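Local structure of ethanolamine kinase Pv091845 (Plasmodium vivax, 2QG7) at residues 200-205 / 345-350; 208-213 / 291-296; 233-238 / 354-359; 286-291 / 358-363. The protein probably phosphorylates ethanolamine, as other choline/ethanolamine kinases do, the first step towards phosphatidylethanolamine. One frame throughout, in Å; residues are numbered along the deposited sequence.

Contact 1: 200-205 / 345-350; sequences KLIAKN and DSISFI
Leu201 and Ile347 meet where the axes of helix 200-205 and strand 347-349 pass within 8.0 Å of each other at 51°. The leucine offers its CB, which lies 3.5 Å from Ile347 CG1. Its outer part swings beside its own backbone N, and this brings Leu201 CD1 within 3.7 Å of Asp345 CB. Asp345 thus turns its methylene to the leucine, while its OD1 is bonded to Asn304. Ile347, forked at CB as suits a strand facing a helix, uses both branches: CG1 serves Leu201, while CG2 packs more loosely against Ile202. Further along, the Phe349 ring is contacted in two ways. Ile202 O lies in the ring plane 3.4 Å from Phe349 CZ, where the slightly positive ring hydrogens suit a carbonyl oxygen, and Ile202 CG2 lies against CZ more loosely. Over the centre of one ring face sits Asn205 ND2, 3.4 Å from Phe349 CE2, with the amide plane turned 58° from the ring. Asn205 reaches there because its CG is swung away from the backbone N (chi1 -159°). The amide is also tied through water: Asn205 ND2 and Phe349 N each donate to one molecule, both at 2.9 Å. An asparagine suits the spot, since its amide can set one nitrogen over the ring and still donate to the water. Phe198 and strand 302-304 also pack on Ile347. The whole is helix 196-210 laid against edge strand 347-349 of the antiparallel sheet 186-187/302-304/347-349, as in the C-terminal lobe of protein-kinase-like folds.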
loop_
_atom_site.group_PDB
_atom_site.type_symbol
_atom_site.label_atom_id
_atom_site.label_comp_id
_atom_site.label_asym_id
_atom_site.label_seq_id
_atom_site.Cartn_x
_atom_site.Cartn_y
_atom_site.Cartn_z
ATOM N N LYS D 200 23.198 -2.431 17.667
ATOM C CA LYS D 200 23.987 -2.759 18.863
ATOM C C LYS D 200 23.246 -2.462 20.176
ATOM O O LYS D 200 23.102 -3.336 21.009
ATOM C CB LYS D 200 25.356 -2.039 18.798
ATOM C CG LYS D 200 26.263 -2.232 20.056
ATOM C CD LYS D 200 27.589 -1.609 19.833
ATOM C CE LYS D 200 28.097 -0.946 21.091
ATOM N NZ LYS D 200 28.899 -1.885 22.009
ATOM N N LEU D 201 22.726 -1.256 20.320
ATOM C CA LEU D 201 22.114 -0.778 21.568
ATOM C C LEU D 201 20.727 -1.339 21.823
ATOM O O LEU D 201 20.328 -1.531 22.972
ATOM C CB LEU D 201 22.070 0.740 21.588
ATOM C CG LEU D 201 23.421 1.453 21.667
ATOM C CD1 LEU D 201 23.278 2.992 21.575
ATOM C CD2 LEU D 201 24.108 1.083 22.974
ATOM N N ILE D 202 20.005 -1.605 20.734
ATOM C CA ILE D 202 18.670 -2.194 20.796
ATOM C C ILE D 202 18.743 -3.665 21.202
ATOM O O ILE D 202 17.958 -4.128 22.043
ATOM C CB ILE D 202 17.895 -2.001 19.441
ATOM C CG1 ILE D 202 17.647 -0.508 19.200
ATOM C CG2 ILE D 202 16.584 -2.781 19.443
ATOM C CD1 ILE D 202 17.291 -0.092 17.754
ATOM N N ALA D 203 19.676 -4.383 20.577
ATOM C CA ALA D 203 19.919 -5.820 20.808
ATOM C C ALA D 203 20.345 -6.098 22.244
ATOM O O ALA D 203 19.819 -7.026 22.891
ATOM C CB ALA D 203 20.970 -6.312 19.847
ATOM N N LYS D 204 21.269 -5.275 22.761
ATOM C CA LYS D 204 21.729 -5.399 24.174
ATOM C C LYS D 204 20.607 -5.210 25.180
ATOM O O LYS D 204 20.523 -5.972 26.157
ATOM C CB LYS D 204 22.839 -4.409 24.501
ATOM C CG LYS D 204 24.194 -4.743 23.921
ATOM C CD LYS D 204 25.161 -3.704 24.430
ATOM C CE LYS D 204 26.434 -3.666 23.603
ATOM N NZ LYS D 204 27.219 -4.927 23.794
ATOM N N ASN D 205 19.759 -4.198 24.947
ATOM C CA ASN D 205 18.570 -3.948 25.788
ATOM C C ASN D 205 17.516 -5.020 25.646
ATOM O O ASN D 205 16.814 -5.362 26.593
ATOM C CB ASN D 205 17.964 -2.576 25.493
ATOM C CG ASN D 205 17.093 -2.073 26.632
ATOM O OD1 ASN D 205 17.460 -2.162 27.801
ATOM N ND2 ASN D 205 15.935 -1.553 26.297
ATOM N N ASP D 345 24.773 7.802 23.468
ATOM C CA ASP D 345 23.412 7.298 23.269
ATOM C C ASP D 345 23.038 6.259 24.308
ATOM O O ASP D 345 23.853 5.398 24.667
ATOM C CB ASP D 345 23.284 6.670 21.893
ATOM C CG ASP D 345 23.698 7.606 20.791
ATOM O OD1 ASP D 345 22.952 8.563 20.493
ATOM O OD2 ASP D 345 24.783 7.381 20.211
ATOM N N SER D 346 21.807 6.329 24.785
ATOM C CA SER D 346 21.312 5.322 25.702
ATOM C C SER D 346 19.896 4.918 25.262
ATOM O O SER D 346 19.031 5.775 25.137
ATOM C CB SER D 346 21.313 5.860 27.144
ATOM O OG SER D 346 20.724 4.918 28.042
ATOM N N ILE D 347 19.681 3.617 25.067
ATOM C CA ILE D 347 18.454 3.086 24.516
ATOM C C ILE D 347 17.562 2.418 25.556
ATOM O O ILE D 347 18.022 1.606 26.333
ATOM C CB ILE D 347 18.766 2.076 23.333
ATOM C CG1 ILE D 347 19.249 2.833 22.066
ATOM C CG2 ILE D 347 17.600 1.066 23.080
ATOM C CD1 ILE D 347 18.265 3.856 21.479
ATOM N N SER D 348 16.270 2.763 25.552
ATOM C CA SER D 348 15.273 2.045 26.330
ATOM C C SER D 348 13.968 1.876 25.542
ATOM O O SER D 348 13.725 2.583 24.581
ATOM C CB SER D 348 15.026 2.737 27.664
ATOM O OG SER D 348 14.582 4.051 27.460
ATOM N N PHE D 349 13.149 0.914 25.953
ATOM C CA PHE D 349 11.888 0.636 25.306
ATOM C C PHE D 349 10.708 1.189 26.104
ATOM O O PHE D 349 10.755 1.272 27.325
ATOM C CB PHE D 349 11.713 -0.881 25.081
ATOM C CG PHE D 349 12.879 -1.527 24.375
ATOM C CD1 PHE D 349 13.592 -0.846 23.393
ATOM C CD2 PHE D 349 13.265 -2.835 24.680
ATOM C CE1 PHE D 349 14.678 -1.448 22.764
ATOM C CE2 PHE D 349 14.319 -3.413 24.022
ATOM C CZ PHE D 349 15.018 -2.724 23.087
ATOM N N ILE D 350 9.646 1.535 25.384
ATOM C CA ILE D 350 8.373 2.029 25.949
ATOM C C ILE D 350 7.227 1.239 25.346
ATOM O O ILE D 350 7.403 0.476 24.403
ATOM C CB ILE D 350 8.124 3.600 25.697
ATOM C CG1 ILE D 350 8.169 3.962 24.196
ATOM C CG2 ILE D 350 9.075 4.490 26.511
ATOM C CD1 ILE D 350 7.393 5.214 23.836
HETATM O O HOH W 1 14.143 -0.390 28.300
#

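Contact 2: 208-213 / 291-296; sequences LLHDIK and VLCHCD
His210 and Leu209, at the end of helix 196-210, close on the backbone of strand 291-293, and the tightest packing gathers round one carbonyl oxygen. Leu292 O lies at the edge of the His210 ring, 3.1 Å from His210 CD2, and Leu209 CG also approaches it, to 3.2 Å. The imidazole face meets Val291: CG2 stands 3.6 Å from the His210 ring centroid, 19° off the normal, a CH-pi contact. With CG beside its backbone N (chi1 -71°), the histidine lays its ring across Val291 CG2 and sets CD2 at Leu292 O. Both ring nitrogens find partners, ND1 at Tyr394 and NE2 at Asp363, so this buried polar ring is fixed in rotation. Leu209 takes the other course, CG anti to the backbone N, and drives CD2 to His294 CB at 3.7 Å. His294 opens the sequence His-Cys-Asp, which with Asn301 matches Brenner's phosphotransferase motif HxDxxxxN of kinase-like enzymes, so Leu209 CD2 packs on the first residue of the presumed catalytic loop. Within that loop Asp296 N donates to His294 ND1 in the imidazole plane, while His294 NE2 bonds to Ile350 O. Packing eases toward Ile212, whose CD1 meets Leu292 CD2 at 4.1 Å, with Ile157 and Leu161 of helix 151-163 also against Leu292. Asp211 and Lys213 are exposed, their CB atoms directed away from the strand.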
loop_
_atom_site.group_PDB
_atom_site.type_symbol
_atom_site.label_atom_id
_atom_site.label_comp_id
_atom_site.label_asym_id
_atom_site.label_seq_id
_atom_site.Cartn_x
_atom_site.Cartn_y
_atom_site.Cartn_z
ATOM N N LEU D 208 18.652 -8.007 27.746
ATOM C CA LEU D 208 18.227 -7.678 29.100
ATOM C C LEU D 208 16.752 -7.993 29.384
ATOM O O LEU D 208 16.426 -8.516 30.438
ATOM C CB LEU D 208 18.506 -6.204 29.405
ATOM C CG LEU D 208 19.977 -5.761 29.504
ATOM C CD1 LEU D 208 20.143 -4.202 29.544
ATOM C CD2 LEU D 208 20.616 -6.397 30.736
ATOM N N LEU D 209 15.854 -7.646 28.454
ATOM C CA LEU D 209 14.462 -8.017 28.545
ATOM C C LEU D 209 14.293 -9.528 28.465
ATOM O O LEU D 209 13.549 -10.137 29.236
ATOM C CB LEU D 209 13.653 -7.284 27.450
ATOM C CG LEU D 209 12.249 -7.749 27.036
ATOM C CD1 LEU D 209 11.261 -7.502 28.136
ATOM C CD2 LEU D 209 11.813 -7.064 25.766
ATOM N N HIS D 210 14.997 -10.142 27.526
ATOM C CA HIS D 210 14.855 -11.578 27.323
ATOM C C HIS D 210 15.470 -12.442 28.442
ATOM O O HIS D 210 15.148 -13.627 28.560
ATOM C CB HIS D 210 15.346 -11.963 25.921
ATOM C CG HIS D 210 14.431 -11.493 24.823
ATOM N ND1 HIS D 210 14.705 -11.682 23.474
ATOM C CD2 HIS D 210 13.248 -10.830 24.882
ATOM C CE1 HIS D 210 13.727 -11.158 22.756
ATOM N NE2 HIS D 210 12.835 -10.634 23.586
ATOM N N ASP D 211 16.335 -11.833 29.259
ATOM C CA ASP D 211 17.019 -12.504 30.377
ATOM C C ASP D 211 16.162 -12.623 31.619
ATOM O O ASP D 211 16.478 -13.389 32.515
ATOM C CB ASP D 211 18.304 -11.770 30.747
ATOM C CG ASP D 211 19.457 -12.088 29.796
ATOM O OD1 ASP D 211 19.420 -13.165 29.151
ATOM O OD2 ASP D 211 20.401 -11.268 29.691
ATOM N N ILE D 212 15.085 -11.861 31.679
ATOM C CA ILE D 212 14.165 -11.898 32.802
ATOM C C ILE D 212 13.580 -13.296 32.960
ATOM O O ILE D 212 12.899 -13.804 32.063
ATOM C CB ILE D 212 13.046 -10.824 32.670
ATOM C CG1 ILE D 212 13.650 -9.426 32.634
ATOM C CG2 ILE D 212 12.067 -10.899 33.801
ATOM C CD1 ILE D 212 12.629 -8.370 32.381
ATOM N N LYS D 213 13.854 -13.900 34.118
ATOM C CA LYS D 213 13.392 -15.244 34.438
ATOM C C LYS D 213 11.902 -15.296 34.688
ATOM O O LYS D 213 11.325 -14.400 35.341
ATOM C CB LYS D 213 14.162 -15.818 35.637
ATOM C CG LYS D 213 15.617 -16.184 35.309
ATOM C CD LYS D 213 16.338 -16.710 36.543
ATOM C CE LYS D 213 17.879 -16.675 36.341
ATOM N NZ LYS D 213 18.518 -17.341 37.522
ATOM N N VAL D 291 10.481 -16.412 26.157
ATOM C CA VAL D 291 11.018 -15.364 27.026
ATOM C C VAL D 291 9.991 -14.258 27.177
ATOM O O VAL D 291 8.917 -14.300 26.557
ATOM C CB VAL D 291 12.370 -14.820 26.506
ATOM C CG1 VAL D 291 13.377 -15.974 26.368
ATOM C CG2 VAL D 291 12.219 -14.156 25.178
ATOM N N LEU D 292 10.270 -13.284 28.033
ATOM C CA LEU D 292 9.385 -12.127 28.136
ATOM C C LEU D 292 9.754 -11.250 26.969
ATOM O O LEU D 292 10.873 -10.683 26.916
ATOM C CB LEU D 292 9.622 -11.394 29.447
ATOM C CG LEU D 292 8.655 -10.269 29.833
ATOM C CD1 LEU D 292 7.191 -10.706 29.681
ATOM C CD2 LEU D 292 8.956 -9.778 31.232
ATOM N N CYS D 293 8.825 -11.164 26.019
ATOM C CA CYS D 293 9.016 -10.362 24.810
ATOM C C CYS D 293 8.370 -8.982 24.930
ATOM O O CYS D 293 7.455 -8.784 25.700
ATOM C CB CYS D 293 8.434 -11.123 23.637
ATOM S SG CYS D 293 9.349 -12.625 23.196
ATOM N N HIS D 294 8.877 -8.010 24.183
ATOM C CA HIS D 294 8.191 -6.725 24.053
ATOM C C HIS D 294 6.939 -6.789 23.153
ATOM O O HIS D 294 5.850 -6.290 23.529
ATOM C CB HIS D 294 9.148 -5.665 23.553
ATOM C CG HIS D 294 8.541 -4.290 23.521
ATOM N ND1 HIS D 294 7.664 -3.881 22.531
ATOM C CD2 HIS D 294 8.690 -3.232 24.350
ATOM C CE1 HIS D 294 7.299 -2.634 22.758
ATOM N NE2 HIS D 294 7.910 -2.216 23.853
ATOM N N CYS D 295 7.105 -7.406 21.976
ATOM C CA CYS D 295 6.004 -7.766 21.034
ATOM C C CYS D 295 5.549 -6.691 20.049
ATOM O O CYS D 295 4.758 -6.992 19.170
ATOM C CB CYS D 295 4.794 -8.361 21.754
ATOM S SG CYS D 295 5.164 -9.778 22.768
ATOM N N ASP D 296 6.050 -5.461 20.224
ATOM C CA ASP D 296 5.702 -4.306 19.415
ATOM C C ASP D 296 6.900 -3.374 19.281
ATOM O O ASP D 296 6.860 -2.164 19.536
ATOM C CB ASP D 296 4.472 -3.583 19.985
ATOM C CG ASP D 296 3.839 -2.660 18.978
ATOM O OD1 ASP D 296 4.042 -2.859 17.735
ATOM O OD2 ASP D 296 3.167 -1.704 19.421
#

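Contact 3: 233-238 / 354-359; sequences PSFLWN and YSCPME
Phe235 N donates to Pro357 O at 2.8 Å, almost in line with the C=O bond, and so ties the turn before helix 236-251 to strand 356-359. The arrangement is a capped helix start set against a two-stranded antiparallel sheet in the kinase-like helical lobe. Ser234, a natural capping residue, accepts from Leu236 N at 3.2 Å. Ser234 OG also donates to Glu359 OE1 in a short bond of 2.5 Å, approaching from above the carboxylate plane. Proline probably suits position 357 because it lies between the backbone-bonded pairs Val291-Met358 and Cys293-Cys356, where the sheet asks no N-H of it; its CD rests over one Phe235 ring face, 3.9 Å from the centroid, a CH-pi contact. Cys356 SG lies obliquely to that ring and touches Phe235 CB at 3.6 Å. Met358, extended beyond CG, crosses Leu236 at about a right angle, its flexible thioether fitting SD against Leu236 CB at 3.8 Å. The Glu359 chain bends at chi2 (87°), bringing the carboxylate back to the start of helix 236-251. Each of its oxygens is thereby gripped by a donor: Trp237 NE1 meets Glu359 OE2 on the syn side at 3.0 Å, the indole and carboxylate planes standing 87° apart.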
loop_
_atom_site.group_PDB
_atom_site.type_symbol
_atom_site.label_atom_id
_atom_site.label_comp_id
_atom_site.label_asym_id
_atom_site.label_seq_id
_atom_site.Cartn_x
_atom_site.Cartn_y
_atom_site.Cartn_z
ATOM N N PRO D 233 3.909 -21.988 28.569
ATOM C CA PRO D 233 3.720 -21.873 27.129
ATOM C C PRO D 233 3.875 -20.433 26.568
ATOM O O PRO D 233 3.971 -19.453 27.330
ATOM C CB PRO D 233 2.285 -22.396 26.947
ATOM C CG PRO D 233 1.546 -21.760 28.188
ATOM C CD PRO D 233 2.659 -21.656 29.288
ATOM N N SER D 234 3.937 -20.355 25.232
ATOM C CA SER D 234 3.956 -19.116 24.482
ATOM C C SER D 234 2.541 -18.542 24.431
ATOM O O SER D 234 1.543 -19.292 24.427
ATOM C CB SER D 234 4.491 -19.376 23.074
ATOM O OG SER D 234 4.441 -18.208 22.242
ATOM N N PHE D 235 2.457 -17.206 24.406
ATOM C CA PHE D 235 1.182 -16.497 24.336
ATOM C C PHE D 235 0.847 -16.107 22.882
ATOM O O PHE D 235 -0.210 -15.522 22.624
ATOM C CB PHE D 235 1.255 -15.244 25.201
ATOM C CG PHE D 235 0.874 -15.462 26.638
ATOM C CD1 PHE D 235 -0.063 -14.645 27.247
ATOM C CD2 PHE D 235 1.454 -16.465 27.393
ATOM C CE1 PHE D 235 -0.406 -14.832 28.593
ATOM C CE2 PHE D 235 1.091 -16.659 28.723
ATOM C CZ PHE D 235 0.173 -15.845 29.313
ATOM N N LEU D 236 1.745 -16.446 21.961
ATOM C CA LEU D 236 1.700 -15.998 20.589
ATOM C C LEU D 236 0.564 -16.608 19.782
ATOM O O LEU D 236 -0.191 -15.889 19.112
ATOM C CB LEU D 236 3.061 -16.261 19.916
ATOM C CG LEU D 236 3.339 -16.039 18.437
ATOM C CD1 LEU D 236 2.938 -14.612 17.943
ATOM C CD2 LEU D 236 4.812 -16.308 18.202
ATOM N N TRP D 237 0.450 -17.930 19.853
ATOM C CA TRP D 237 -0.519 -18.669 19.049
ATOM C C TRP D 237 -1.925 -18.526 19.583
ATOM O O TRP D 237 -2.876 -18.557 18.833
ATOM C CB TRP D 237 -0.112 -20.136 18.956
ATOM C CG TRP D 237 1.318 -20.260 18.699
ATOM C CD1 TRP D 237 2.271 -20.657 19.584
ATOM C CD2 TRP D 237 2.009 -19.927 17.483
ATOM N NE1 TRP D 237 3.509 -20.626 18.996
ATOM C CE2 TRP D 237 3.382 -20.171 17.709
ATOM C CE3 TRP D 237 1.599 -19.445 16.228
ATOM C CZ2 TRP D 237 4.348 -19.964 16.733
ATOM C CZ3 TRP D 237 2.549 -19.253 15.264
ATOM C CH2 TRP D 237 3.912 -19.510 15.518
ATOM N N ASN D 238 -2.045 -18.382 20.894
ATOM C CA ASN D 238 -3.299 -18.018 21.519
ATOM C C ASN D 238 -3.799 -16.667 21.016
ATOM O O ASN D 238 -4.999 -16.468 20.889
ATOM C CB ASN D 238 -3.099 -17.944 23.041
ATOM C CG ASN D 238 -4.401 -17.664 23.798
ATOM O OD1 ASN D 238 -5.224 -18.576 24.011
ATOM N ND2 ASN D 238 -4.579 -16.400 24.225
ATOM N N TYR D 354 1.685 -4.971 24.610
ATOM C CA TYR D 354 1.610 -6.292 23.987
ATOM C C TYR D 354 2.523 -7.305 24.632
ATOM O O TYR D 354 2.478 -8.474 24.274
ATOM C CB TYR D 354 1.835 -6.221 22.478
ATOM C CG TYR D 354 0.835 -5.331 21.791
ATOM C CD1 TYR D 354 1.155 -4.013 21.471
ATOM C CD2 TYR D 354 -0.442 -5.793 21.490
ATOM C CE1 TYR D 354 0.243 -3.196 20.855
ATOM C CE2 TYR D 354 -1.362 -4.979 20.884
ATOM C CZ TYR D 354 -1.013 -3.692 20.567
ATOM O OH TYR D 354 -1.941 -2.876 19.964
ATOM N N SER D 355 3.326 -6.852 25.592
ATOM C CA SER D 355 4.324 -7.686 26.271
ATOM C C SER D 355 3.761 -8.889 26.976
ATOM O O SER D 355 2.840 -8.791 27.798
ATOM C CB SER D 355 5.147 -6.859 27.235
ATOM O OG SER D 355 5.867 -5.897 26.497
ATOM N N CYS D 356 4.316 -10.036 26.617
ATOM C CA CYS D 356 3.936 -11.302 27.219
ATOM C C CYS D 356 4.964 -12.329 26.820
ATOM O O CYS D 356 5.901 -12.022 26.064
ATOM C CB CYS D 356 2.533 -11.736 26.793
ATOM S SG CYS D 356 2.296 -11.772 25.003
ATOM N N PRO D 357 4.871 -13.521 27.413
ATOM C CA PRO D 357 5.827 -14.589 27.099
ATOM C C PRO D 357 5.635 -15.191 25.708
ATOM O O PRO D 357 4.615 -15.755 25.423
ATOM C CB PRO D 357 5.577 -15.609 28.212
ATOM C CG PRO D 357 4.748 -14.853 29.275
ATOM C CD PRO D 357 3.955 -13.895 28.513
ATOM N N MET D 358 6.625 -15.050 24.845
ATOM C CA MET D 358 6.566 -15.629 23.511
ATOM C C MET D 358 7.950 -16.140 23.185
ATOM O O MET D 358 8.886 -15.847 23.913
ATOM C CB MET D 358 6.200 -14.541 22.485
ATOM C CG MET D 358 4.783 -14.048 22.546
ATOM S SD MET D 358 4.314 -12.955 21.180
ATOM C CE MET D 358 2.621 -12.606 21.666
ATOM N N GLU D 359 8.073 -16.847 22.064
ATOM C CA GLU D 359 9.334 -17.208 21.458
ATOM C C GLU D 359 10.186 -15.974 21.232
ATOM O O GLU D 359 9.713 -14.977 20.710
ATOM C CB GLU D 359 9.083 -17.898 20.121
ATOM C CG GLU D 359 8.457 -19.301 20.211
ATOM C CD GLU D 359 6.943 -19.320 20.260
ATOM O OE1 GLU D 359 6.309 -18.264 20.579
ATOM O OE2 GLU D 359 6.346 -20.399 19.968
#

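Contact 4: 286-291 / 358-363; sequences ENSPIV and MERAYD
The antiparallel pairing of strands 290-293 and 356-359 begins with Ile290 opposite Glu359 and Val291 opposite Met358, just where the second strand runs into helix 360-369. Val291 and Met358 form the hydrogen-bonded pair: Val291 N donates to Met358 O at 2.8 Å, and Met358 N to Val291 O at 3.0 Å. In the non-hydrogen-bonded pair, Ile290 lies alongside Glu359, its CD1 resting 3.8 Å from the CG of the bent acid. The first amides of helix 360-369 are met by residues 288-289. Arg360 N donates to Pro289 O at 3.0 Å, and Ala361 N to Ser288 OG at 3.1 Å, the small alanine leaving room for the hydroxyl. Arg360 has CG tucked between its backbone N and carbonyl carbon (chi1 58°), a turn that sends the extended chain over Pro289, whose CG lies over one face of the guanidinium and whose CD is 3.5 Å from Arg360 NE. Val291 CG2 packs on Arg360 CB at 3.5 Å. Outside the segments, Glu409 receives the salt bridge from Arg360 NE and a hydrogen bond with Ser288 OG. The amides that open the helix are thus satisfied by the loop leading into strand 290-293, and Arg360 NE, with the Ser288 hydroxyl, would probably favour the ionised form of Glu409.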
loop_
_atom_site.group_PDB
_atom_site.type_symbol
_atom_site.label_atom_id
_atom_site.label_comp_id
_atom_site.label_asym_id
_atom_site.label_seq_id
_atom_site.Cartn_x
_atom_site.Cartn_y
_atom_site.Cartn_z
ATOM N N GLU D 286 11.438 -24.853 15.223
ATOM C CA GLU D 286 12.717 -24.172 15.457
ATOM C C GLU D 286 13.092 -24.200 16.942
ATOM O O GLU D 286 14.206 -23.884 17.270
ATOM C CB GLU D 286 12.695 -22.730 14.930
ATOM C CG GLU D 286 12.434 -22.564 13.466
ATOM C CD GLU D 286 13.576 -23.016 12.568
ATOM O OE1 GLU D 286 13.295 -23.237 11.369
ATOM O OE2 GLU D 286 14.752 -23.147 13.025
ATOM N N ASN D 287 12.156 -24.616 17.805
ATOM C CA ASN D 287 12.299 -24.606 19.278
ATOM C C ASN D 287 12.998 -23.324 19.785
ATOM O O ASN D 287 14.221 -23.321 20.128
ATOM C CB ASN D 287 12.992 -25.871 19.831
ATOM C CG ASN D 287 12.042 -27.083 19.920
ATOM O OD1 ASN D 287 11.636 -27.671 18.883
ATOM N ND2 ASN D 287 11.725 -27.501 21.170
ATOM N N SER D 288 12.225 -22.239 19.798
ATOM C CA SER D 288 12.737 -20.972 20.249
ATOM C C SER D 288 12.308 -20.814 21.695
ATOM O O SER D 288 11.117 -20.947 22.021
ATOM C CB SER D 288 12.243 -19.813 19.365
ATOM O OG SER D 288 12.836 -18.584 19.733
ATOM N N PRO D 289 13.284 -20.524 22.574
ATOM C CA PRO D 289 13.003 -20.312 23.999
ATOM C C PRO D 289 11.943 -19.231 24.230
ATOM O O PRO D 289 12.040 -18.149 23.677
ATOM C CB PRO D 289 14.349 -19.869 24.562
ATOM C CG PRO D 289 15.364 -20.331 23.518
ATOM C CD PRO D 289 14.703 -20.316 22.227
ATOM N N ILE D 290 10.940 -19.565 25.038
ATOM C CA ILE D 290 9.878 -18.656 25.447
ATOM C C ILE D 290 10.435 -17.700 26.501
ATOM O O ILE D 290 10.854 -18.123 27.579
ATOM C CB ILE D 290 8.669 -19.427 26.040
ATOM C CG1 ILE D 290 8.352 -20.698 25.209
ATOM C CG2 ILE D 290 7.472 -18.561 26.199
ATOM C CD1 ILE D 290 8.072 -20.473 23.754
ATOM N N VAL D 291 10.481 -16.412 26.157
ATOM C CA VAL D 291 11.018 -15.364 27.026
ATOM C C VAL D 291 9.991 -14.258 27.177
ATOM O O VAL D 291 8.917 -14.300 26.557
ATOM C CB VAL D 291 12.370 -14.820 26.506
ATOM C CG1 VAL D 291 13.377 -15.974 26.368
ATOM C CG2 VAL D 291 12.219 -14.156 25.178
ATOM N N MET D 358 6.625 -15.050 24.845
ATOM C CA MET D 358 6.566 -15.629 23.511
ATOM C C MET D 358 7.950 -16.140 23.185
ATOM O O MET D 358 8.886 -15.847 23.913
ATOM C CB MET D 358 6.200 -14.541 22.485
ATOM C CG MET D 358 4.783 -14.048 22.546
ATOM S SD MET D 358 4.314 -12.955 21.180
ATOM C CE MET D 358 2.621 -12.606 21.666
ATOM N N GLU D 359 8.073 -16.847 22.064
ATOM C CA GLU D 359 9.334 -17.208 21.458
ATOM C C GLU D 359 10.186 -15.974 21.232
ATOM O O GLU D 359 9.713 -14.977 20.710
ATOM C CB GLU D 359 9.083 -17.898 20.121
ATOM C CG GLU D 359 8.457 -19.301 20.211
ATOM C CD GLU D 359 6.943 -19.320 20.260
ATOM O OE1 GLU D 359 6.309 -18.264 20.579
ATOM O OE2 GLU D 359 6.346 -20.399 19.968
ATOM N N ARG D 360 11.457 -16.060 21.609
ATOM C CA ARG D 360 12.394 -14.966 21.474
ATOM C C ARG D 360 12.617 -14.612 20.038
ATOM O O ARG D 360 13.011 -13.472 19.726
ATOM C CB ARG D 360 13.736 -15.267 22.180
ATOM C CG ARG D 360 14.476 -16.523 21.706
ATOM C CD ARG D 360 15.975 -16.440 21.935
ATOM N NE ARG D 360 16.714 -17.560 21.323
ATOM C CZ ARG D 360 18.033 -17.807 21.445
ATOM N NH1 ARG D 360 18.814 -17.018 22.187
ATOM N NH2 ARG D 360 18.583 -18.865 20.823
ATOM N N ALA D 361 12.392 -15.581 19.157
ATOM C CA ALA D 361 12.630 -15.397 17.728
ATOM C C ALA D 361 11.503 -14.554 17.087
ATOM O O ALA D 361 11.769 -13.780 16.160
ATOM C CB ALA D 361 12.781 -16.704 17.046
ATOM N N TYR D 362 10.271 -14.674 17.607
ATOM C CA TYR D 362 9.205 -13.742 17.241
ATOM C C TYR D 362 9.541 -12.234 17.450
ATOM O O TYR D 362 9.314 -11.416 16.549
ATOM C CB TYR D 362 7.926 -14.083 17.961
ATOM C CG TYR D 362 6.837 -13.141 17.597
ATOM C CD1 TYR D 362 6.073 -13.334 16.427
ATOM C CD2 TYR D 362 6.566 -12.026 18.401
ATOM C CE1 TYR D 362 5.045 -12.451 16.085
ATOM C CE2 TYR D 362 5.555 -11.109 18.048
ATOM C CZ TYR D 362 4.794 -11.341 16.896
ATOM O OH TYR D 362 3.804 -10.433 16.580
ATOM N N ASP D 363 10.072 -11.890 18.628
ATOM C CA ASP D 363 10.383 -10.515 18.965
ATOM C C ASP D 363 11.474 -9.907 18.103
ATOM O O ASP D 363 11.440 -8.719 17.814
ATOM C CB ASP D 363 10.759 -10.420 20.439
ATOM C CG ASP D 363 10.242 -9.148 21.116
ATOM O OD1 ASP D 363 9.345 -8.449 20.549
ATOM O OD2 ASP D 363 10.742 -8.875 22.233
#

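Overall arrangement
Contacts 2, 3 and 4 cluster, with centres 9 to 10 Å apart, around the two-stranded sheet of 290-293 and 356-359; contacts 2 and 4 share Val291, and contacts 3 and 4 share Met358 and Glu359. Contact 1 stands off, its centre 13 Å from that of contact 2, 22 Å from contact 3 and 19 Å from contact 4, but is joined to contact 2 by helix 196-210 and by Ile350 O with His294 NE2. Along the chain, helix 196-210 and the start of 236-251 come first, then 286-296, and last 345-363, which packs on 200-205, 233-238 and 286-291. Asp363 of contact 4 bonds His294 N and Cys295 N, so helices and sheet converge on the loop that probably carries catalysis.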